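Local coordinates for protein lactate dehydrogenase, adjacent gene encodes predicted malate dehydrogenase (Cryptosporidium parvum, PDB 4ND3) that probably catalyses the NAD-dependent interconversion of (S)-lactate and pyruvate, as a member of the lactate/malate dehydrogenase superfamily, at residues 12-17 / 231-236; 76-81 / 99-104; 118-123 / 143-148. All coordinates share one frame; numbering follows the deposited sequence.

Interaction 1: residues 12-17 / 231-236; sequences SGQIGG and TAYFAP. With NAD (nicotinamide-adenine-dinucleotide), chain C.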
loop_
_atom_site.group_PDB
_atom_site.type_symbol
_atom_site.label_atom_id
_atom_site.label_comp_id
_atom_site.label_asym_id
_atom_site.label_seq_id
_atom_site.Cartn_x
_atom_site.Cartn_y
_atom_site.Cartn_z
ATOM N N SER A 12 22.472 1.472 -14.347
ATOM C CA SER A 12 22.142 1.871 -12.989
ATOM C C SER A 12 22.400 3.353 -12.788
ATOM O O SER A 12 22.869 3.781 -11.737
ATOM C CB SER A 12 22.946 1.031 -12.000
ATOM O OG SER A 12 22.733 -0.350 -12.257
ATOM N N GLY A 13 22.072 4.142 -13.807
ATOM C CA GLY A 13 22.133 5.592 -13.703
ATOM C C GLY A 13 20.895 6.142 -13.026
ATOM O O GLY A 13 20.321 5.502 -12.146
ATOM N N GLN A 14 20.471 7.325 -13.456
ATOM C CA GLN A 14 19.389 8.056 -12.789
ATOM C C GLN A 14 18.088 7.261 -12.739
ATOM O O GLN A 14 17.494 7.105 -11.677
ATOM C CB GLN A 14 19.155 9.407 -13.472
ATOM C CG GLN A 14 20.316 10.383 -13.342
ATOM C CD GLN A 14 20.386 11.052 -11.978
ATOM O OE1 GLN A 14 20.714 10.415 -10.974
ATOM N NE2 GLN A 14 20.088 12.345 -11.937
ATOM N N ILE A 15 17.663 6.740 -13.884
ATOM C CA ILE A 15 16.413 5.986 -13.961
ATOM C C ILE A 15 16.548 4.605 -13.330
ATOM O O ILE A 15 15.690 4.189 -12.557
ATOM C CB ILE A 15 15.928 5.839 -15.417
ATOM C CG1 ILE A 15 15.585 7.210 -15.998
ATOM C CG2 ILE A 15 14.712 4.925 -15.490
ATOM C CD1 ILE A 15 15.504 7.227 -17.508
ATOM N N GLY A 16 17.625 3.897 -13.671
ATOM C CA GLY A 16 17.870 2.559 -13.146
ATOM C C GLY A 16 17.802 2.454 -11.636
ATOM O O GLY A 16 17.201 1.519 -11.096
ATOM N N GLY A 17 18.413 3.419 -10.955
ATOM C CA GLY A 17 18.458 3.426 -9.498
ATOM C C GLY A 17 17.088 3.624 -8.880
ATOM O O GLY A 17 16.737 2.951 -7.909
ATOM N N THR A 231 18.115 14.396 -18.279
ATOM C CA THR A 231 16.698 14.355 -18.631
ATOM C C THR A 231 15.879 13.730 -17.494
ATOM O O THR A 231 16.439 13.260 -16.500
ATOM C CB THR A 231 16.490 13.572 -19.943
ATOM O OG1 THR A 231 17.376 12.450 -19.976
ATOM C CG2 THR A 231 16.779 14.456 -21.152
ATOM N N ALA A 232 14.557 13.727 -17.651
ATOM C CA ALA A 232 13.628 13.204 -16.640
ATOM C C ALA A 232 13.958 11.773 -16.224
ATOM O O ALA A 232 14.397 10.964 -17.043
ATOM C CB ALA A 232 12.198 13.265 -17.163
ATOM N N TYR A 233 13.734 11.459 -14.953
ATOM C CA TYR A 233 14.036 10.113 -14.460
ATOM C C TYR A 233 13.113 9.564 -13.365
ATOM O O TYR A 233 12.974 8.353 -13.247
ATOM C CB TYR A 233 15.515 10.026 -14.038
ATOM C CG TYR A 233 15.914 10.969 -12.928
ATOM C CD1 TYR A 233 16.112 10.499 -11.642
ATOM C CD2 TYR A 233 16.111 12.323 -13.166
ATOM C CE1 TYR A 233 16.485 11.345 -10.612
ATOM C CE2 TYR A 233 16.489 13.183 -12.141
ATOM C CZ TYR A 233 16.671 12.687 -10.867
ATOM O OH TYR A 233 17.043 13.525 -9.843
ATOM N N PHE A 234 12.454 10.425 -12.595
ATOM C CA PHE A 234 11.463 9.955 -11.611
ATOM C C PHE A 234 10.241 9.285 -12.262
ATOM O O PHE A 234 9.867 8.174 -11.887
ATOM C CB PHE A 234 10.999 11.105 -10.710
ATOM C CG PHE A 234 12.042 11.580 -9.737
ATOM C CD1 PHE A 234 12.616 12.837 -9.868
ATOM C CD2 PHE A 234 12.448 10.769 -8.685
ATOM C CE1 PHE A 234 13.573 13.279 -8.965
ATOM C CE2 PHE A 234 13.411 11.200 -7.784
ATOM C CZ PHE A 234 13.975 12.458 -7.924
ATOM N N ALA A 235 9.624 9.958 -13.231
ATOM C CA ALA A 235 8.435 9.412 -13.907
ATOM C C ALA A 235 8.750 8.266 -14.874
ATOM O O ALA A 235 8.020 7.284 -14.910
ATOM C CB ALA A 235 7.652 10.519 -14.610
ATOM N N PRO A 236 9.833 8.378 -15.664
ATOM C CA PRO A 236 10.201 7.238 -16.512
ATOM C C PRO A 236 10.415 5.941 -15.726
ATOM O O PRO A 236 10.020 4.870 -16.190
ATOM C CB PRO A 236 11.505 7.695 -17.174
ATOM C CG PRO A 236 11.433 9.180 -17.167
ATOM C CD PRO A 236 10.689 9.551 -15.921
HETATM P PA NAD C . 22.162 8.032 -17.003
HETATM O O1A NAD C . 21.847 8.559 -15.633
HETATM O O2A NAD C . 23.286 8.641 -17.789
HETATM O O5B NAD C . 22.396 6.461 -16.880
HETATM C C5B NAD C . 22.845 5.667 -17.970
HETATM C C4B NAD C . 23.641 4.517 -17.375
HETATM O O4B NAD C . 23.959 3.567 -18.389
HETATM C C3B NAD C . 24.966 4.964 -16.761
HETATM O O3B NAD C . 25.014 4.643 -15.368
HETATM C C2B NAD C . 26.029 4.199 -17.529
HETATM O O2B NAD C . 27.128 3.763 -16.727
HETATM C C1B NAD C . 25.243 3.023 -18.077
HETATM N N9A NAD C . 25.873 2.387 -19.254
HETATM C C8A NAD C . 26.573 2.985 -20.239
HETATM N N7A NAD C . 26.992 2.067 -21.142
HETATM C C5A NAD C . 26.564 0.864 -20.738
HETATM C C6A NAD C . 26.658 -0.522 -21.234
HETATM N N6A NAD C . 27.323 -0.810 -22.381
HETATM N N1A NAD C . 26.055 -1.485 -20.501
HETATM C C2A NAD C . 25.391 -1.217 -19.358
HETATM N N3A NAD C . 25.269 0.021 -18.854
HETATM C C4A NAD C . 25.822 1.082 -19.490
HETATM O O3 NAD C . 20.862 8.046 -17.977
HETATM P PN NAD C . 19.327 8.111 -17.472
HETATM O O1N NAD C . 19.014 9.521 -17.055
HETATM O O2N NAD C . 19.047 6.991 -16.507
HETATM O O5D NAD C . 18.574 7.771 -18.846
HETATM C C5D NAD C . 18.769 6.497 -19.446
HETATM C C4D NAD C . 18.195 6.494 -20.856
HETATM O O4D NAD C . 16.768 6.600 -20.789
HETATM C C3D NAD C . 18.673 7.667 -21.706
HETATM O O3D NAD C . 18.988 7.191 -23.014
HETATM C C2D NAD C . 17.482 8.611 -21.754
HETATM O O2D NAD C . 17.433 9.427 -22.929
HETATM C C1D NAD C . 16.337 7.615 -21.703
HETATM N N1N NAD C . 15.027 8.122 -21.283
HETATM C C2N NAD C . 13.966 7.559 -21.878
HETATM C C3N NAD C . 12.666 7.936 -21.564
HETATM C C7N NAD C . 11.492 7.289 -22.249
HETATM O O7N NAD C . 10.402 7.831 -22.159
HETATM N N7N NAD C . 11.623 6.148 -22.933
HETATM C C4N NAD C . 12.478 8.917 -20.597
HETATM C C5N NAD C . 13.589 9.487 -19.981
HETATM C C6N NAD C . 14.866 9.069 -20.345
#

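Interaction 2: residues 76-81 / 99-104; sequences VIITAS and RILDSV. With NAD (nicotinamide-adenine-dinucleotide), chain C.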
loop_
_atom_site.group_PDB
_atom_site.type_symbol
_atom_site.label_atom_id
_atom_site.label_comp_id
_atom_site.label_asym_id
_atom_site.label_seq_id
_atom_site.Cartn_x
_atom_site.Cartn_y
_atom_site.Cartn_z
ATOM N N VAL A 76 13.526 -7.776 -17.861
ATOM C CA VAL A 76 14.751 -7.026 -18.087
ATOM C C VAL A 76 14.361 -5.623 -18.513
ATOM O O VAL A 76 13.639 -5.454 -19.495
ATOM C CB VAL A 76 15.628 -7.680 -19.173
ATOM C CG1 VAL A 76 16.835 -6.805 -19.494
ATOM C CG2 VAL A 76 16.073 -9.062 -18.723
ATOM N N ILE A 77 14.817 -4.626 -17.758
ATOM C CA ILE A 77 14.570 -3.231 -18.085
ATOM C C ILE A 77 15.887 -2.580 -18.506
ATOM O O ILE A 77 16.833 -2.521 -17.718
ATOM C CB ILE A 77 13.946 -2.467 -16.901
ATOM C CG1 ILE A 77 12.709 -3.204 -16.377
ATOM C CG2 ILE A 77 13.556 -1.067 -17.334
ATOM C CD1 ILE A 77 12.087 -2.581 -15.142
ATOM N N ILE A 78 15.938 -2.091 -19.746
ATOM C CA ILE A 78 17.165 -1.534 -20.326
ATOM C C ILE A 78 17.178 -0.008 -20.273
ATOM O O ILE A 78 16.440 0.650 -21.008
ATOM C CB ILE A 78 17.343 -1.970 -21.797
ATOM C CG1 ILE A 78 17.235 -3.490 -21.926
ATOM C CG2 ILE A 78 18.683 -1.481 -22.338
ATOM C CD1 ILE A 78 17.175 -3.983 -23.356
ATOM N N THR A 79 18.026 0.546 -19.410
ATOM C CA THR A 79 18.194 1.995 -19.300
ATOM C C THR A 79 19.564 2.464 -19.816
ATOM O O THR A 79 19.846 3.662 -19.832
ATOM C CB THR A 79 18.036 2.462 -17.838
ATOM O OG1 THR A 79 19.260 2.258 -17.124
ATOM C CG2 THR A 79 16.914 1.707 -17.140
ATOM N N ALA A 80 20.395 1.518 -20.250
ATOM C CA ALA A 80 21.794 1.785 -20.598
ATOM C C ALA A 80 21.917 2.785 -21.736
ATOM O O ALA A 80 21.248 2.653 -22.754
ATOM C CB ALA A 80 22.493 0.484 -20.966
ATOM N N SER A 81 22.784 3.777 -21.556
ATOM C CA SER A 81 22.918 4.869 -22.508
ATOM C C SER A 81 24.273 5.569 -22.402
ATOM O O SER A 81 24.901 5.566 -21.342
ATOM C CB SER A 81 21.805 5.894 -22.271
ATOM O OG SER A 81 21.963 7.028 -23.103
ATOM N N ARG A 99 24.778 0.628 -30.372
ATOM C CA ARG A 99 25.930 -0.239 -30.099
ATOM C C ARG A 99 25.873 -0.806 -28.683
ATOM O O ARG A 99 26.224 -1.957 -28.463
ATOM C CB ARG A 99 27.251 0.508 -30.317
ATOM C CG ARG A 99 27.437 1.042 -31.731
ATOM C CD ARG A 99 27.775 -0.047 -32.739
ATOM N NE ARG A 99 29.193 -0.028 -33.100
ATOM C CZ ARG A 99 30.145 -0.808 -32.578
ATOM N NH1 ARG A 99 29.867 -1.714 -31.645
ATOM N NH2 ARG A 99 31.399 -0.675 -33.002
ATOM N N ILE A 100 25.421 -0.002 -27.724
ATOM C CA ILE A 100 25.203 -0.500 -26.367
ATOM C C ILE A 100 24.202 -1.650 -26.379
ATOM O O ILE A 100 24.456 -2.701 -25.795
ATOM C CB ILE A 100 24.719 0.611 -25.414
ATOM C CG1 ILE A 100 25.858 1.594 -25.143
ATOM C CG2 ILE A 100 24.223 0.020 -24.099
ATOM C CD1 ILE A 100 25.438 2.847 -24.406
ATOM N N LEU A 101 23.073 -1.456 -27.058
ATOM C CA LEU A 101 22.023 -2.482 -27.108
ATOM C C LEU A 101 22.457 -3.773 -27.804
ATOM O O LEU A 101 21.932 -4.843 -27.494
ATOM C CB LEU A 101 20.736 -1.936 -27.748
ATOM C CG LEU A 101 19.684 -1.427 -26.756
ATOM C CD1 LEU A 101 20.258 -0.411 -25.781
ATOM C CD2 LEU A 101 18.509 -0.828 -27.506
ATOM N N ASP A 102 23.407 -3.678 -28.734
ATOM C CA ASP A 102 24.028 -4.875 -29.312
ATOM C C ASP A 102 24.628 -5.721 -28.194
ATOM O O ASP A 102 24.402 -6.923 -28.132
ATOM C CB ASP A 102 25.131 -4.518 -30.324
ATOM C CG ASP A 102 24.591 -3.866 -31.585
ATOM O OD1 ASP A 102 25.325 -3.067 -32.206
ATOM O OD2 ASP A 102 23.434 -4.146 -31.958
ATOM N N SER A 103 25.378 -5.072 -27.306
ATOM C CA SER A 103 26.001 -5.751 -26.172
ATOM C C SER A 103 24.954 -6.300 -25.198
ATOM O O SER A 103 25.056 -7.441 -24.742
ATOM C CB SER A 103 26.953 -4.799 -25.444
ATOM O OG SER A 103 27.659 -5.468 -24.417
ATOM N N VAL A 104 23.937 -5.495 -24.897
ATOM C CA VAL A 104 22.881 -5.918 -23.976
ATOM C C VAL A 104 22.123 -7.120 -24.534
ATOM O O VAL A 104 21.783 -8.042 -23.795
ATOM C CB VAL A 104 21.897 -4.774 -23.658
ATOM C CG1 VAL A 104 20.783 -5.261 -22.744
ATOM C CG2 VAL A 104 22.623 -3.608 -23.002
HETATM P PA NAD C . 22.162 8.032 -17.003
HETATM O O1A NAD C . 21.847 8.559 -15.633
HETATM O O2A NAD C . 23.286 8.641 -17.789
HETATM O O5B NAD C . 22.396 6.461 -16.880
HETATM C C5B NAD C . 22.845 5.667 -17.970
HETATM C C4B NAD C . 23.641 4.517 -17.375
HETATM O O4B NAD C . 23.959 3.567 -18.389
HETATM C C3B NAD C . 24.966 4.964 -16.761
HETATM O O3B NAD C . 25.014 4.643 -15.368
HETATM C C2B NAD C . 26.029 4.199 -17.529
HETATM O O2B NAD C . 27.128 3.763 -16.727
HETATM C C1B NAD C . 25.243 3.023 -18.077
HETATM N N9A NAD C . 25.873 2.387 -19.254
HETATM C C8A NAD C . 26.573 2.985 -20.239
HETATM N N7A NAD C . 26.992 2.067 -21.142
HETATM C C5A NAD C . 26.564 0.864 -20.738
HETATM C C6A NAD C . 26.658 -0.522 -21.234
HETATM N N6A NAD C . 27.323 -0.810 -22.381
HETATM N N1A NAD C . 26.055 -1.485 -20.501
HETATM C C2A NAD C . 25.391 -1.217 -19.358
HETATM N N3A NAD C . 25.269 0.021 -18.854
HETATM C C4A NAD C . 25.822 1.082 -19.490
HETATM O O3 NAD C . 20.862 8.046 -17.977
HETATM P PN NAD C . 19.327 8.111 -17.472
HETATM O O1N NAD C . 19.014 9.521 -17.055
HETATM O O2N NAD C . 19.047 6.991 -16.507
HETATM O O5D NAD C . 18.574 7.771 -18.846
HETATM C C5D NAD C . 18.769 6.497 -19.446
HETATM C C4D NAD C . 18.195 6.494 -20.856
HETATM O O4D NAD C . 16.768 6.600 -20.789
HETATM C C3D NAD C . 18.673 7.667 -21.706
HETATM O O3D NAD C . 18.988 7.191 -23.014
HETATM C C2D NAD C . 17.482 8.611 -21.754
HETATM O O2D NAD C . 17.433 9.427 -22.929
HETATM C C1D NAD C . 16.337 7.615 -21.703
HETATM N N1N NAD C . 15.027 8.122 -21.283
HETATM C C2N NAD C . 13.966 7.559 -21.878
HETATM C C3N NAD C . 12.666 7.936 -21.564
HETATM C C7N NAD C . 11.492 7.289 -22.249
HETATM O O7N NAD C . 10.402 7.831 -22.159
HETATM N N7N NAD C . 11.623 6.148 -22.933
HETATM C C4N NAD C . 12.478 8.917 -20.597
HETATM C C5N NAD C . 13.589 9.487 -19.981
HETATM C C6N NAD C . 14.866 9.069 -20.345
#

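Interaction 3: residues 118-123 / 143-148; sequences ICITNP and CGMAGV. With NAD (nicotinamide-adenine-dinucleotide), chain C; 2OP ((2S)-2-hydroxypropanoic acid), chain D.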
loop_
_atom_site.group_PDB
_atom_site.type_symbol
_atom_site.label_atom_id
_atom_site.label_comp_id
_atom_site.label_asym_id
_atom_site.label_seq_id
_atom_site.Cartn_x
_atom_site.Cartn_y
_atom_site.Cartn_z
ATOM N N ILE A 118 11.707 -4.674 -21.386
ATOM C CA ILE A 118 11.189 -3.317 -21.500
ATOM C C ILE A 118 12.343 -2.355 -21.769
ATOM O O ILE A 118 13.152 -2.082 -20.875
ATOM C CB ILE A 118 10.462 -2.870 -20.214
ATOM C CG1 ILE A 118 9.294 -3.808 -19.892
ATOM C CG2 ILE A 118 9.965 -1.440 -20.358
ATOM C CD1 ILE A 118 8.832 -3.729 -18.449
ATOM N N CYS A 119 12.412 -1.837 -22.993
ATOM C CA CYS A 119 13.433 -0.870 -23.356
ATOM C C CYS A 119 13.028 0.548 -22.942
ATOM O O CYS A 119 11.873 0.941 -23.095
ATOM C CB CYS A 119 13.707 -0.929 -24.857
ATOM S SG CYS A 119 15.187 -0.021 -25.354
ATOM N N ILE A 120 13.983 1.295 -22.391
ATOM C CA ILE A 120 13.794 2.711 -22.047
ATOM C C ILE A 120 14.754 3.597 -22.843
ATOM O O ILE A 120 14.395 4.701 -23.249
ATOM C CB ILE A 120 13.987 2.945 -20.535
ATOM C CG1 ILE A 120 12.988 2.082 -19.759
ATOM C CG2 ILE A 120 13.837 4.425 -20.192
ATOM C CD1 ILE A 120 13.035 2.251 -18.260
ATOM N N THR A 121 15.974 3.103 -23.052
ATOM C CA THR A 121 17.010 3.778 -23.831
ATOM C C THR A 121 16.484 4.512 -25.076
ATOM O O THR A 121 15.789 3.922 -25.906
ATOM C CB THR A 121 18.074 2.746 -24.269
ATOM O OG1 THR A 121 18.572 2.058 -23.113
ATOM C CG2 THR A 121 19.225 3.414 -25.006
ATOM N N ASN A 122 16.824 5.794 -25.193
ATOM C CA ASN A 122 16.452 6.608 -26.362
ATOM C C ASN A 122 17.456 6.461 -27.510
ATOM O O ASN A 122 18.619 6.109 -27.265
ATOM C CB ASN A 122 16.341 8.087 -25.977
ATOM C CG ASN A 122 14.947 8.468 -25.520
ATOM O OD1 ASN A 122 13.952 7.999 -26.072
ATOM N ND2 ASN A 122 14.868 9.334 -24.517
ATOM N N PRO A 123 17.020 6.714 -28.764
ATOM C CA PRO A 123 15.661 7.062 -29.205
ATOM C C PRO A 123 14.750 5.838 -29.178
ATOM O O PRO A 123 14.926 4.905 -29.964
ATOM C CB PRO A 123 15.868 7.560 -30.640
ATOM C CG PRO A 123 17.101 6.868 -31.106
ATOM C CD PRO A 123 17.969 6.680 -29.894
ATOM N N CYS A 143 9.296 -4.741 -25.778
ATOM C CA CYS A 143 8.561 -3.496 -25.985
ATOM C C CYS A 143 9.336 -2.320 -25.403
ATOM O O CYS A 143 10.380 -2.506 -24.785
ATOM C CB CYS A 143 7.164 -3.586 -25.362
ATOM S SG CYS A 143 7.150 -3.704 -23.558
ATOM N N GLY A 144 8.829 -1.111 -25.619
ATOM C CA GLY A 144 9.479 0.096 -25.126
ATOM C C GLY A 144 8.574 0.921 -24.237
ATOM O O GLY A 144 7.407 1.129 -24.561
ATOM N N MET A 145 9.111 1.396 -23.114
ATOM C CA MET A 145 8.388 2.343 -22.272
ATOM C C MET A 145 8.455 3.720 -22.914
ATOM O O MET A 145 9.546 4.251 -23.145
ATOM C CB MET A 145 8.982 2.409 -20.860
ATOM C CG MET A 145 8.171 3.246 -19.875
ATOM S SD MET A 145 8.174 5.023 -20.184
ATOM C CE MET A 145 9.859 5.431 -19.741
ATOM N N ALA A 146 7.288 4.298 -23.188
ATOM C CA ALA A 146 7.205 5.676 -23.658
ATOM C C ALA A 146 5.801 6.243 -23.484
ATOM O O ALA A 146 5.627 7.310 -22.899
ATOM C CB ALA A 146 7.629 5.769 -25.112
ATOM N N GLY A 147 4.813 5.523 -24.006
ATOM C CA GLY A 147 3.414 5.948 -23.955
ATOM C C GLY A 147 2.887 6.239 -22.560
ATOM O O GLY A 147 2.129 7.191 -22.370
ATOM N N VAL A 148 3.284 5.426 -21.582
ATOM C CA VAL A 148 2.868 5.648 -20.195
ATOM C C VAL A 148 3.385 6.998 -19.709
ATOM O O VAL A 148 2.651 7.753 -19.071
ATOM C CB VAL A 148 3.329 4.508 -19.253
ATOM C CG1 VAL A 148 3.016 4.846 -17.800
ATOM C CG2 VAL A 148 2.650 3.204 -19.632
HETATM P PA NAD C . 22.162 8.032 -17.003
HETATM O O1A NAD C . 21.847 8.559 -15.633
HETATM O O2A NAD C . 23.286 8.641 -17.789
HETATM O O5B NAD C . 22.396 6.461 -16.880
HETATM C C5B NAD C . 22.845 5.667 -17.970
HETATM C C4B NAD C . 23.641 4.517 -17.375
HETATM O O4B NAD C . 23.959 3.567 -18.389
HETATM C C3B NAD C . 24.966 4.964 -16.761
HETATM O O3B NAD C . 25.014 4.643 -15.368
HETATM C C2B NAD C . 26.029 4.199 -17.529
HETATM O O2B NAD C . 27.128 3.763 -16.727
HETATM C C1B NAD C . 25.243 3.023 -18.077
HETATM N N9A NAD C . 25.873 2.387 -19.254
HETATM C C8A NAD C . 26.573 2.985 -20.239
HETATM N N7A NAD C . 26.992 2.067 -21.142
HETATM C C5A NAD C . 26.564 0.864 -20.738
HETATM C C6A NAD C . 26.658 -0.522 -21.234
HETATM N N6A NAD C . 27.323 -0.810 -22.381
HETATM N N1A NAD C . 26.055 -1.485 -20.501
HETATM C C2A NAD C . 25.391 -1.217 -19.358
HETATM N N3A NAD C . 25.269 0.021 -18.854
HETATM C C4A NAD C . 25.822 1.082 -19.490
HETATM O O3 NAD C . 20.862 8.046 -17.977
HETATM P PN NAD C . 19.327 8.111 -17.472
HETATM O O1N NAD C . 19.014 9.521 -17.055
HETATM O O2N NAD C . 19.047 6.991 -16.507
HETATM O O5D NAD C . 18.574 7.771 -18.846
HETATM C C5D NAD C . 18.769 6.497 -19.446
HETATM C C4D NAD C . 18.195 6.494 -20.856
HETATM O O4D NAD C . 16.768 6.600 -20.789
HETATM C C3D NAD C . 18.673 7.667 -21.706
HETATM O O3D NAD C . 18.988 7.191 -23.014
HETATM C C2D NAD C . 17.482 8.611 -21.754
HETATM O O2D NAD C . 17.433 9.427 -22.929
HETATM C C1D NAD C . 16.337 7.615 -21.703
HETATM N N1N NAD C . 15.027 8.122 -21.283
HETATM C C2N NAD C . 13.966 7.559 -21.878
HETATM C C3N NAD C . 12.666 7.936 -21.564
HETATM C C7N NAD C . 11.492 7.289 -22.249
HETATM O O7N NAD C . 10.402 7.831 -22.159
HETATM N N7N NAD C . 11.623 6.148 -22.933
HETATM C C4N NAD C . 12.478 8.917 -20.597
HETATM C C5N NAD C . 13.589 9.487 -19.981
HETATM C C6N NAD C . 14.866 9.069 -20.345
HETATM C C 2OP D . 11.666 12.256 -21.935
HETATM O O 2OP D . 10.630 12.072 -22.600
HETATM C CB 2OP D . 13.784 12.732 -23.145
HETATM O OHN 2OP D . 12.640 10.609 -23.348
HETATM C CA 2OP D . 12.946 11.674 -22.443
HETATM O OXT 2OP D . 11.679 12.902 -20.866
#

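Interaction 1: residues 12-17 / 231-236
Gln14 lays its side-chain amide over one face of the Tyr233 ring. The planes of the two groups differ by 23°, so this is a stack, and Gln14 NE2 comes nearest at 3.6 Å from Tyr233 CZ, displaced toward the rim. Two torsions of Gln14 make it possible: CG stands beside the backbone N (chi1 -66°), and a second bend at chi2 folds the amide across the ring. Phe234 CD1 lies over the rim of the opposite face.

Ile15 meets the root of the tyrosine rather than its ring, with Ile15 CG1 3.4 Å from Tyr233 CB. Its CD1 continues to Pro236, 4.0 Å from Pro236 CB, and also touches the nicotinamide end of NAD. Pro236 reaches the same end of the cofactor through its ring, Pro236 CG lying 3.6 Å from NAD C5N. No hydrogen bond joins the two segments; their contact is packing, and the polar work is done on the pyrophosphate. Gln14 N donates to NAD O1A at 2.9 Å. Ile15 N donates to NAD O2N at 3.0 Å. These nearly straight bonds hold one oxygen on each phosphate at the start of helix 14-26, whose dipole would be expected to favour their negative charge. Gly13 CA comes within 3.3 Å of NAD O5B, which leaves no room for a side chain there.

The start of helix 234-248 has its own acidic partner, Asp47 of the second subunit, which accepts bonds from the backbone amides of Tyr233, Phe234 and Ala235. Residues 12-17 carry Gly13 and Gly16 of the GxGxxG turn of a Rossmann fold and the start of the helix after it, here packed against residues 231-236 of the C-terminal domain through Gln14 and Ile15.

Interaction 2: residues 76-81 / 99-104
Ile78 and Val104 lie alongside one another with their side chains running in opposite directions, and Ile78 CD1 settles 3.9 Å from Val104 CG1. The other branch of the isoleucine serves a different neighbour: Ile78 CG2 meets Leu101 CD1 at 3.9 Å, the two side chains being set at a slant. Ile78 CG1 stands beside its backbone N and CG2 beside the carbonyl carbon (chi1 -52°), which spreads the branches toward successive turns of helix 94-111. Leu101 is less directly aimed; its CB leaves the helix obliquely and its CD1 end swings in to close the distance.

One turn before Val104, beside Leu101, the strand has given way to a loop and the contact narrows. Ala80 CB packs 3.6 Å from Ile100 CG2, while Ile100 CD1 reaches the backbone at 3.6 Å from Ser81 C. The adenine of NAD joins this end: Ala80 CB lies 3.5 Å from NAD N3A, and Ile100 CG2 is 3.6 Å from NAD N6A. Alanine and isoleucine therefore share an apolar border of the adenine pocket.

The CB of Ser81 points away from the helix, and its OG meets the ribose next to the nicotinamide. With OG anti to the backbone N (chi1 175°), Ser81 OG is hydrogen-bonded to NAD O3D at 3.0 Å, and Asn97 ND2 is also hydrogen-bonded to Ser81 OG. The backbone N of Ser81 adds a weak bond to NAD O4B.

Helix 94-111 thus packs on the end of strand 75-78 within the beta-alpha-beta unit completed by strand 116-119. Strand 6-10 borders strand 75-78 in the sheet, and helix 124-135 lies beside the contact, sending Phe131 against Ile78 and Val104 and Met127 against Leu101.

Interaction 3: residues 118-123 / 143-148
Cys119 makes both backbone hydrogen bonds across a short parallel pairing in the Rossmann sheet, through its N and its O; strands 116-119 and 142-144 are the two strands of a beta-alpha-beta unit whose helix is 124-135. Its N donates to Cys143 O at 2.8 Å in the carbonyl plane, and Cys119 O accepts from Met145 N at 2.8 Å, the donor nearly in line with the carbonyl (C=O...N 168°). The strands are close here: Gly144 CA makes a CA-H...O contact of 3.3 Å with Cys119 O.

The side chains fit less closely than this backbone. On the face shared by Ile118 and Cys143, Ile118 CG1 and Cys143 SG are 4.2 Å apart, and Ile118 CG2 approaches Met145 CB at 4.0 Å. Ile120 CG2 and Met145 CE touch at 4.1 Å, and both also touch NAD. Met145, bent at chi2 and chi3, brings its methyl against the carboxamide.

Past the strand ends the segments diverge, and the carboxamide of NAD bridges them instead. Its nitrogen NAD N7N donates to Ile120 O and to Met145 O, one carbonyl from each segment, which should fix the rotation of the amide. Asn122, before a cis peptide to Pro123, contacts both ligands: Asn122 ND2 donates to NAD O2D at 3.0 Å and to the lactate hydroxyl 2OP OHN at 2.8 Å.

The three contacts meet around one NAD molecule, their centres 12 to 15 Å apart. Interactions 2 and 3 follow in series along the chain and share the parallel sheet: helix 94-111 leads into strand 116-119, which is the neighbour of strand 75-78. Val76 O and Ile118 N lie 2.8 Å apart between those strands, and Ala80 O bonds to Thr121 OG1 beyond their ends. Interaction 1 encloses both in sequence and joins the two domains, bringing the glycine-rich turn against the distant start of helix 234-248. Interaction 2 lines the adenine end and, through Ser81, reaches the nicotinamide ribose; interaction 1 holds the pyrophosphate, and interaction 3 the carboxamide and lactate.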